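Local structure of sialidase B (Streptococcus pneumoniae serotype 4, 4XJW) at residues 298-303 / 425-430; 304-309 / 419-424; 469-474 / 499-504. The protein cleaves terminal sialic acids from oligosaccharides, glycoproteins and glycolipids, as an exo-sialidase of glycosyl hydrolase family 33 that also acts as an intramolecular trans-sialidase. The protein carries 1 engineered substitution. All coordinates share one frame; numbering follows the deposited sequence.

Contact 1: 298-303 / 425-430; sequences SGKTIL and TSQNRG
T301 and S426 form an antiparallel hydrogen-bonded pair, the firm part of this contact. T301 N gives its hydrogen to S426 O at 3.1 Å, and S426 N gives to T301 O at 2.9 Å. T301 O also takes a CA-H...O contact from T425 CA at 3.2 Å. The side chains of T301 and S426 are buried on one sheet face, where T301 packs on I292 and L220. On the other face, I302 CG1 and T425 CG2 lie side by side at 4.1 Å.

The K300 end is looser and faces solvent. The K300 chain is fully extended and crosses T425 obliquely. It runs beside Q427, pointing the same way, and K300 CE comes within 3.5 Å of Q427 NE2. Water 1 joins the ends of K300 and T425: it accepts from K300 NZ at 2.7 Å and is 2.6 Å from T425 OG1.

At the end of the strand, S426 OG accepts from N428 N in an ST turn and from G430 N at 2.9 Å. It also bonds to S432 O, so three bonds grip this buried hydroxyl. N428 OD1 accepts from S432 N. Segment 425-430 belongs to BNR repeat 2, so the arrangement is a strand pair of a sialidase beta-propeller blade running into an Asp-box turn, with N428 in the place of the usual aspartate.

Contact 2: 304-309 / 419-424; sequences LADVMP and NYIAMT
V307 and A422 make the tightest side-chain contact between these two buried strands. V307 CG2 presses on A422 CB at 3.4 Å, closer than usual for two carbons. With CG1 anti to the backbone N (chi1 -169°), CG2 is the branch turned to A422. At the end of this face, past the strand, P309 meets Y420 at about a right angle, with P309 CG 3.8 Å from Y420 CE1. V307 O lies in the ring plane, at the edge.

On the other face, L304 CD1 rests against M423 CB at 3.6 Å. The two side chains run side by side. The second methyl, L304 CD2, reaches I421 CG2 at 4.1 Å. At the strand end, M308 bends at chi2 (-70°), which brings its end back beside N419, with M308 CE 3.7 Å from N419 CB.

Four backbone hydrogen bonds hold these groups in register, in the pairs A305-A422 and V307-Y420. V307 N binds Y420 O at 2.8 Å, but from well above the carbonyl plane. These are neighbouring antiparallel strands of the beta-propeller that carries the sialidase active site.

Further out, the polar ends are fixed by other parts of the chain. D306 OD1 accepts from L452 N, and Y420 OH bonds to T416 O. N419 ND2 gives to G449 O, and N419 OD1 accepts from N448 ND2. Strand 286-294 flanks strand 301-308, and D306 packs on its I288 and D289.

Contact 3: 469-474 / 499-504; sequences ATYTSG and NATAEA
Y471 lays one face of its ring on the backbone of T501 and A502. A502 N stands 3.6 Å above the ring plane, offset toward the rim. The ring gets there through an uncommon first torsion. CG sits between the backbone N and the carbonyl carbon (chi1 62°), and chi2 of 91° turns the ring square to the CA-CB-CG plane.

T501 runs alongside Y471, pointing the same way. Its CG2, anti to the backbone N, touches Y471 OH at 3.4 Å. E503 lies on the same course, with CG 3.8 Å from Y471 CE2. Its chain is extended beyond CG, and its carboxylate is turned 82° from the ring. Nearer the backbone, Y471 CB meets A502 CB at 3.9 Å, and A469 CB faces A504 CB.

Water carries the polar links. Water 2 lies in the plane of the Y471 ring, 2.6 Å from Y471 OH. It is 2.8 Å from E503 OE1 and can donate to it, but has more acceptors in reach than protons. Water 3, also in the ring plane, joins Y471 OH to T501 OG1. Water 4 donates to both T472 O and A500 O. Water 5 accepts from G474 N and A500 N.

T501 and A502 each centre an inverse gamma turn, closed by weak bonds. E503 OE1 bonds to Y615 OH, and E503 OE2 makes a salt bridge with R519. E503 is a predicted active-site residue and Y615 the probable nucleophile. The pairing of a glutamate with the nucleophilic tyrosine is characteristic of the sialidase active site.

Contacts 1 and 2 are successive parts of one strand pair, 301-308 with 420-426, and their centres are about 17 Å apart. They join where L303 O probably bonds T424 N at 2.8 Å and where I302 CG2 meets M423 CE. Contact 3, on strand 466-472 of the same sheet, touches contact 2 through I421 CD1 and T470 CG2, 4.0 Å apart; its nearest atoms are about 11 Å from contact 1. It contains E503, a predicted active-site residue. In contact 2, the side chains of D306 and M308 lie about 8 Å from those of E503 and D232, respectively, the latter the probable proton acceptor. Contact 1 lies away from these sites, its T301 side chain about 10 Å from the inhibitor.

Contact 1: 298-303 / 425-430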
loop_
_atom_site.group_PDB
_atom_site.type_symbol
_atom_site.label_atom_id
_atom_site.label_comp_id
_atom_site.label_asym_id
_atom_site.label_seq_id
_atom_site.Cartn_x
_atom_site.Cartn_y
_atom_site.Cartn_z
ATOM N N SER A 298 -20.683 5.129 -21.945
ATOM C CA SER A 298 -19.689 4.641 -22.896
ATOM C C SER A 298 -19.343 3.183 -22.634
ATOM O O SER A 298 -18.872 2.481 -23.528
ATOM C CB SER A 298 -18.411 5.482 -22.829
ATOM O OG SER A 298 -17.779 5.371 -21.558
ATOM N N GLY A 299 -19.562 2.728 -21.402
ATOM C CA GLY A 299 -19.099 1.411 -20.982
ATOM C C GLY A 299 -17.635 1.392 -20.568
ATOM O O GLY A 299 -17.132 0.340 -20.168
ATOM N N LYS A 300 -16.957 2.540 -20.668
ATOM C CA LYS A 300 -15.537 2.629 -20.345
ATOM C C LYS A 300 -15.294 2.585 -18.835
ATOM O O LYS A 300 -16.138 2.977 -18.029
ATOM C CB LYS A 300 -14.913 3.911 -20.914
ATOM C CG LYS A 300 -14.871 3.988 -22.439
ATOM C CD LYS A 300 -14.171 5.260 -22.897
ATOM C CE LYS A 300 -14.183 5.388 -24.418
ATOM N NZ LYS A 300 -13.600 6.682 -24.873
ATOM N N THR A 301 -14.133 2.073 -18.456
ATOM C CA THR A 301 -13.677 2.201 -17.083
ATOM C C THR A 301 -12.796 3.431 -17.067
ATOM O O THR A 301 -11.996 3.642 -17.986
ATOM C CB THR A 301 -12.863 0.969 -16.644
ATOM O OG1 THR A 301 -13.650 -0.210 -16.836
ATOM C CG2 THR A 301 -12.476 1.071 -15.184
ATOM N N ILE A 302 -12.957 4.254 -16.038
ATOM C CA ILE A 302 -12.218 5.501 -15.933
ATOM C C ILE A 302 -11.367 5.520 -14.667
ATOM O O ILE A 302 -11.858 5.246 -13.574
ATOM C CB ILE A 302 -13.175 6.692 -15.970
ATOM C CG1 ILE A 302 -13.920 6.708 -17.309
ATOM C CG2 ILE A 302 -12.428 7.986 -15.712
ATOM C CD1 ILE A 302 -14.983 7.779 -17.406
ATOM N N LEU A 303 -10.083 5.832 -14.817
ATOM C CA LEU A 303 -9.178 5.892 -13.671
ATOM C C LEU A 303 -8.545 7.270 -13.574
ATOM O O LEU A 303 -8.035 7.803 -14.564
ATOM C CB LEU A 303 -8.111 4.780 -13.772
ATOM C CG LEU A 303 -7.045 4.650 -12.668
ATOM C CD1 LEU A 303 -6.559 3.213 -12.556
ATOM C CD2 LEU A 303 -5.844 5.544 -12.938
ATOM N N THR A 425 -8.628 6.068 -19.552
ATOM C CA THR A 425 -9.794 5.221 -19.750
ATOM C C THR A 425 -9.367 3.880 -20.308
ATOM O O THR A 425 -8.297 3.748 -20.895
ATOM C CB THR A 425 -10.818 5.834 -20.721
ATOM O OG1 THR A 425 -10.269 5.859 -22.044
ATOM C CG2 THR A 425 -11.214 7.251 -20.300
ATOM N N SER A 426 -10.217 2.881 -20.121
ATOM C CA SER A 426 -9.997 1.580 -20.720
ATOM C C SER A 426 -11.273 1.158 -21.415
ATOM O O SER A 426 -12.363 1.280 -20.854
ATOM C CB SER A 426 -9.629 0.533 -19.674
ATOM O OG SER A 426 -9.611 -0.752 -20.283
ATOM N N GLN A 427 -11.127 0.652 -22.632
ATOM C CA GLN A 427 -12.267 0.186 -23.403
ATOM C C GLN A 427 -12.406 -1.328 -23.300
ATOM O O GLN A 427 -13.317 -1.916 -23.888
ATOM C CB GLN A 427 -12.115 0.612 -24.865
ATOM C CG GLN A 427 -12.372 2.100 -25.093
ATOM C CD GLN A 427 -11.349 2.741 -26.013
ATOM O OE1 GLN A 427 -10.534 2.053 -26.629
ATOM N NE2 GLN A 427 -11.382 4.067 -26.104
ATOM N N ASN A 428 -11.501 -1.965 -22.558
ATOM C CA ASN A 428 -11.524 -3.424 -22.429
ATOM C C ASN A 428 -11.447 -3.882 -20.971
ATOM O O ASN A 428 -10.809 -4.899 -20.649
ATOM C CB ASN A 428 -10.409 -4.054 -23.268
ATOM C CG ASN A 428 -9.068 -3.402 -23.026
ATOM O OD1 ASN A 428 -8.846 -2.828 -21.960
ATOM N ND2 ASN A 428 -8.172 -3.470 -24.010
ATOM N N ARG A 429 -12.093 -3.101 -20.102
ATOM C CA ARG A 429 -12.227 -3.431 -18.682
ATOM C C ARG A 429 -10.885 -3.721 -18.006
ATOM O O ARG A 429 -10.756 -4.671 -17.226
ATOM C CB ARG A 429 -13.196 -4.601 -18.487
ATOM C CG ARG A 429 -14.559 -4.355 -19.113
ATOM C CD ARG A 429 -15.493 -5.537 -18.867
ATOM N NE ARG A 429 -16.826 -5.287 -19.406
ATOM C CZ ARG A 429 -17.205 -5.643 -20.630
ATOM N NH1 ARG A 429 -16.351 -6.270 -21.431
ATOM N NH2 ARG A 429 -18.435 -5.379 -21.050
ATOM N N GLY A 430 -9.880 -2.910 -18.319
ATOM C CA GLY A 430 -8.606 -2.991 -17.629
ATOM C C GLY A 430 -7.558 -3.876 -18.282
ATOM O O GLY A 430 -6.521 -4.141 -17.682
HETATM O O HOH W 1 -11.277 7.561 -23.739
#

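Contact 2: 304-309 / 419-424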
loop_
_atom_site.group_PDB
_atom_site.type_symbol
_atom_site.label_atom_id
_atom_site.label_comp_id
_atom_site.label_asym_id
_atom_site.label_seq_id
_atom_site.Cartn_x
_atom_site.Cartn_y
_atom_site.Cartn_z
ATOM N N LEU A 304 -8.602 7.852 -12.383
ATOM C CA LEU A 304 -7.941 9.126 -12.134
ATOM C C LEU A 304 -6.757 8.920 -11.181
ATOM O O LEU A 304 -6.744 7.974 -10.395
ATOM C CB LEU A 304 -8.925 10.158 -11.560
ATOM C CG LEU A 304 -9.730 11.006 -12.548
ATOM C CD1 LEU A 304 -10.565 10.152 -13.482
ATOM C CD2 LEU A 304 -10.611 11.990 -11.790
ATOM N N ALA A 305 -5.761 9.799 -11.259
ATOM C CA ALA A 305 -4.651 9.819 -10.296
ATOM C C ALA A 305 -4.044 11.211 -10.214
ATOM O O ALA A 305 -4.183 12.000 -11.141
ATOM C CB ALA A 305 -3.572 8.789 -10.671
ATOM N N ASP A 306 -3.361 11.514 -9.119
ATOM C CA ASP A 306 -2.582 12.749 -9.088
ATOM C C ASP A 306 -1.345 12.562 -9.955
ATOM O O ASP A 306 -0.791 11.459 -10.013
ATOM C CB ASP A 306 -2.083 13.089 -7.684
ATOM C CG ASP A 306 -3.191 13.212 -6.646
ATOM O OD1 ASP A 306 -4.336 13.559 -6.988
ATOM O OD2 ASP A 306 -2.874 12.977 -5.455
ATOM N N VAL A 307 -0.898 13.641 -10.599
ATOM C CA VAL A 307 0.363 13.612 -11.347
ATOM C C VAL A 307 1.325 14.614 -10.747
ATOM O O VAL A 307 0.960 15.770 -10.518
ATOM C CB VAL A 307 0.162 13.968 -12.825
ATOM C CG1 VAL A 307 1.441 13.669 -13.610
ATOM C CG2 VAL A 307 -0.992 13.189 -13.386
ATOM N N MET A 308 2.552 14.163 -10.510
ATOM C CA MET A 308 3.622 14.994 -9.956
ATOM C C MET A 308 4.773 15.141 -10.941
ATOM O O MET A 308 5.345 14.148 -11.394
ATOM C CB MET A 308 4.158 14.361 -8.679
ATOM C CG MET A 308 3.128 14.199 -7.580
ATOM S SD MET A 308 2.637 15.787 -6.879
ATOM C CE MET A 308 1.379 15.251 -5.718
ATOM N N PRO A 309 5.133 16.386 -11.275
ATOM C CA PRO A 309 6.334 16.625 -12.074
ATOM C C PRO A 309 7.593 16.171 -11.338
ATOM O O PRO A 309 7.564 15.908 -10.129
ATOM C CB PRO A 309 6.350 18.152 -12.227
ATOM C CG PRO A 309 4.916 18.575 -12.034
ATOM C CD PRO A 309 4.423 17.637 -10.965
ATOM N N ASN A 419 1.042 20.097 -8.344
ATOM C CA ASN A 419 0.323 18.830 -8.546
ATOM C C ASN A 419 -0.860 18.974 -9.498
ATOM O O ASN A 419 -1.540 20.012 -9.520
ATOM C CB ASN A 419 -0.157 18.271 -7.210
ATOM C CG ASN A 419 -1.025 19.255 -6.464
ATOM O OD1 ASN A 419 -0.534 20.285 -5.997
ATOM N ND2 ASN A 419 -2.321 18.955 -6.352
ATOM N N TYR A 420 -1.108 17.918 -10.274
ATOM C CA TYR A 420 -2.199 17.892 -11.243
ATOM C C TYR A 420 -3.061 16.650 -11.029
ATOM O O TYR A 420 -2.672 15.746 -10.290
ATOM C CB TYR A 420 -1.661 17.867 -12.678
ATOM C CG TYR A 420 -0.714 18.996 -13.022
ATOM C CD1 TYR A 420 0.622 18.962 -12.625
ATOM C CD2 TYR A 420 -1.155 20.091 -13.757
ATOM C CE1 TYR A 420 1.487 19.991 -12.947
ATOM C CE2 TYR A 420 -0.297 21.124 -14.080
ATOM C CZ TYR A 420 1.016 21.069 -13.670
ATOM O OH TYR A 420 1.867 22.102 -13.994
ATOM N N ILE A 421 -4.217 16.608 -11.683
ATOM C CA ILE A 421 -5.015 15.383 -11.751
ATOM C C ILE A 421 -5.096 14.964 -13.205
ATOM O O ILE A 421 -5.337 15.800 -14.075
ATOM C CB ILE A 421 -6.444 15.577 -11.202
ATOM C CG1 ILE A 421 -6.402 15.957 -9.726
ATOM C CG2 ILE A 421 -7.278 14.297 -11.368
ATOM C CD1 ILE A 421 -7.784 16.173 -9.098
ATOM N N ALA A 422 -4.879 13.679 -13.472
ATOM C CA ALA A 422 -5.036 13.166 -14.832
ATOM C C ALA A 422 -6.043 12.045 -14.841
ATOM O O ALA A 422 -6.314 11.455 -13.801
ATOM C CB ALA A 422 -3.726 12.687 -15.382
ATOM N N MET A 423 -6.553 11.738 -16.031
ATOM C CA MET A 423 -7.498 10.643 -16.204
ATOM C C MET A 423 -7.040 9.747 -17.344
ATOM O O MET A 423 -6.419 10.219 -18.298
ATOM C CB MET A 423 -8.900 11.189 -16.478
ATOM C CG MET A 423 -9.092 11.795 -17.835
ATOM S SD MET A 423 -10.834 12.105 -18.192
ATOM C CE MET A 423 -11.641 10.810 -17.343
ATOM N N THR A 424 -7.308 8.448 -17.221
ATOM C CA THR A 424 -7.148 7.535 -18.333
ATOM C C THR A 424 -8.411 6.697 -18.404
ATOM O O THR A 424 -9.190 6.655 -17.438
ATOM C CB THR A 424 -5.883 6.642 -18.203
ATOM O OG1 THR A 424 -5.796 5.794 -19.358
ATOM C CG2 THR A 424 -5.929 5.773 -16.943
#

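Contact 3: 469-474 / 499-504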
loop_
_atom_site.group_PDB
_atom_site.type_symbol
_atom_site.label_atom_id
_atom_site.label_comp_id
_atom_site.label_asym_id
_atom_site.label_seq_id
_atom_site.Cartn_x
_atom_site.Cartn_y
_atom_site.Cartn_z
ATOM N N ALA A 469 -14.467 12.246 -5.750
ATOM C CA ALA A 469 -14.135 13.111 -4.621
ATOM C C ALA A 469 -12.668 13.518 -4.653
ATOM O O ALA A 469 -11.779 12.696 -4.940
ATOM C CB ALA A 469 -14.464 12.432 -3.308
ATOM N N THR A 470 -12.418 14.792 -4.350
ATOM C CA THR A 470 -11.061 15.289 -4.130
ATOM C C THR A 470 -11.125 16.205 -2.916
ATOM O O THR A 470 -12.218 16.579 -2.481
ATOM C CB THR A 470 -10.519 16.082 -5.334
ATOM O OG1 THR A 470 -11.128 17.387 -5.363
ATOM C CG2 THR A 470 -10.803 15.359 -6.660
ATOM N N TYR A 471 -9.973 16.552 -2.354
ATOM C CA TYR A 471 -9.941 17.493 -1.240
ATOM C C TYR A 471 -8.879 18.549 -1.460
ATOM O O TYR A 471 -7.952 18.376 -2.257
ATOM C CB TYR A 471 -9.703 16.771 0.087
ATOM C CG TYR A 471 -8.382 16.049 0.160
ATOM C CD1 TYR A 471 -7.245 16.685 0.660
ATOM C CD2 TYR A 471 -8.267 14.727 -0.241
ATOM C CE1 TYR A 471 -6.031 16.022 0.731
ATOM C CE2 TYR A 471 -7.066 14.062 -0.174
ATOM C CZ TYR A 471 -5.949 14.708 0.310
ATOM O OH TYR A 471 -4.754 14.019 0.363
ATOM N N THR A 472 -9.043 19.670 -0.769
ATOM C CA THR A 472 -8.023 20.704 -0.740
ATOM C C THR A 472 -8.190 21.441 0.569
ATOM O O THR A 472 -9.021 21.064 1.390
ATOM C CB THR A 472 -8.130 21.666 -1.945
ATOM O OG1 THR A 472 -7.000 22.549 -1.953
ATOM C CG2 THR A 472 -9.391 22.477 -1.867
ATOM N N SER A 473 -7.392 22.478 0.790
ATOM C CA SER A 473 -7.513 23.223 2.033
ATOM C C SER A 473 -8.909 23.827 2.163
ATOM O O SER A 473 -9.344 24.581 1.304
ATOM C CB SER A 473 -6.446 24.312 2.104
ATOM O OG SER A 473 -6.673 25.161 3.213
ATOM N N GLY A 474 -9.622 23.450 3.218
ATOM C CA GLY A 474 -10.914 24.047 3.512
ATOM C C GLY A 474 -12.153 23.457 2.859
ATOM O O GLY A 474 -13.266 23.895 3.166
ATOM N N ASN A 499 -6.275 22.599 5.837
ATOM C CA ASN A 499 -5.157 21.740 5.448
ATOM C C ASN A 499 -5.262 20.251 5.794
ATOM O O ASN A 499 -4.261 19.542 5.782
ATOM C CB ASN A 499 -3.842 22.303 5.996
ATOM C CG ASN A 499 -2.947 22.839 4.904
ATOM O OD1 ASN A 499 -2.453 22.080 4.067
ATOM N ND2 ASN A 499 -2.724 24.151 4.909
ATOM N N ALA A 500 -6.465 19.776 6.092
ATOM C CA ALA A 500 -6.647 18.372 6.435
ATOM C C ALA A 500 -6.426 17.465 5.221
ATOM O O ALA A 500 -6.659 17.864 4.082
ATOM C CB ALA A 500 -8.030 18.147 7.018
ATOM N N THR A 501 -5.948 16.252 5.475
ATOM C CA THR A 501 -5.951 15.207 4.452
ATOM C C THR A 501 -7.338 14.566 4.472
ATOM O O THR A 501 -7.531 13.505 5.056
ATOM C CB THR A 501 -4.849 14.167 4.748
ATOM O OG1 THR A 501 -3.598 14.850 4.912
ATOM C CG2 THR A 501 -4.697 13.180 3.611
ATOM N N ALA A 502 -8.305 15.230 3.834
ATOM C CA ALA A 502 -9.717 14.859 3.942
ATOM C C ALA A 502 -10.124 13.847 2.886
ATOM O O ALA A 502 -10.971 14.126 2.031
ATOM C CB ALA A 502 -10.593 16.088 3.852
ATOM N N GLU A 503 -9.513 12.671 2.960
ATOM C CA GLU A 503 -9.804 11.590 2.031
ATOM C C GLU A 503 -11.237 11.111 2.230
ATOM O O GLU A 503 -11.616 10.706 3.328
ATOM C CB GLU A 503 -8.809 10.453 2.245
ATOM C CG GLU A 503 -7.407 10.780 1.739
ATOM C CD GLU A 503 -6.309 10.015 2.452
ATOM O OE1 GLU A 503 -5.179 9.991 1.915
ATOM O OE2 GLU A 503 -6.564 9.452 3.542
ATOM N N ALA A 504 -12.013 11.109 1.147
ATOM C CA ALA A 504 -13.459 10.925 1.221
ATOM C C ALA A 504 -13.887 9.818 0.279
ATOM O O ALA A 504 -13.349 9.706 -0.820
ATOM C CB ALA A 504 -14.157 12.205 0.841
HETATM O O HOH W 2 -4.746 11.485 -0.379
HETATM O O HOH W 3 -2.459 15.246 1.927
HETATM O O HOH W 4 -9.061 18.902 3.499
HETATM O O HOH W 5 -8.921 21.282 5.000
#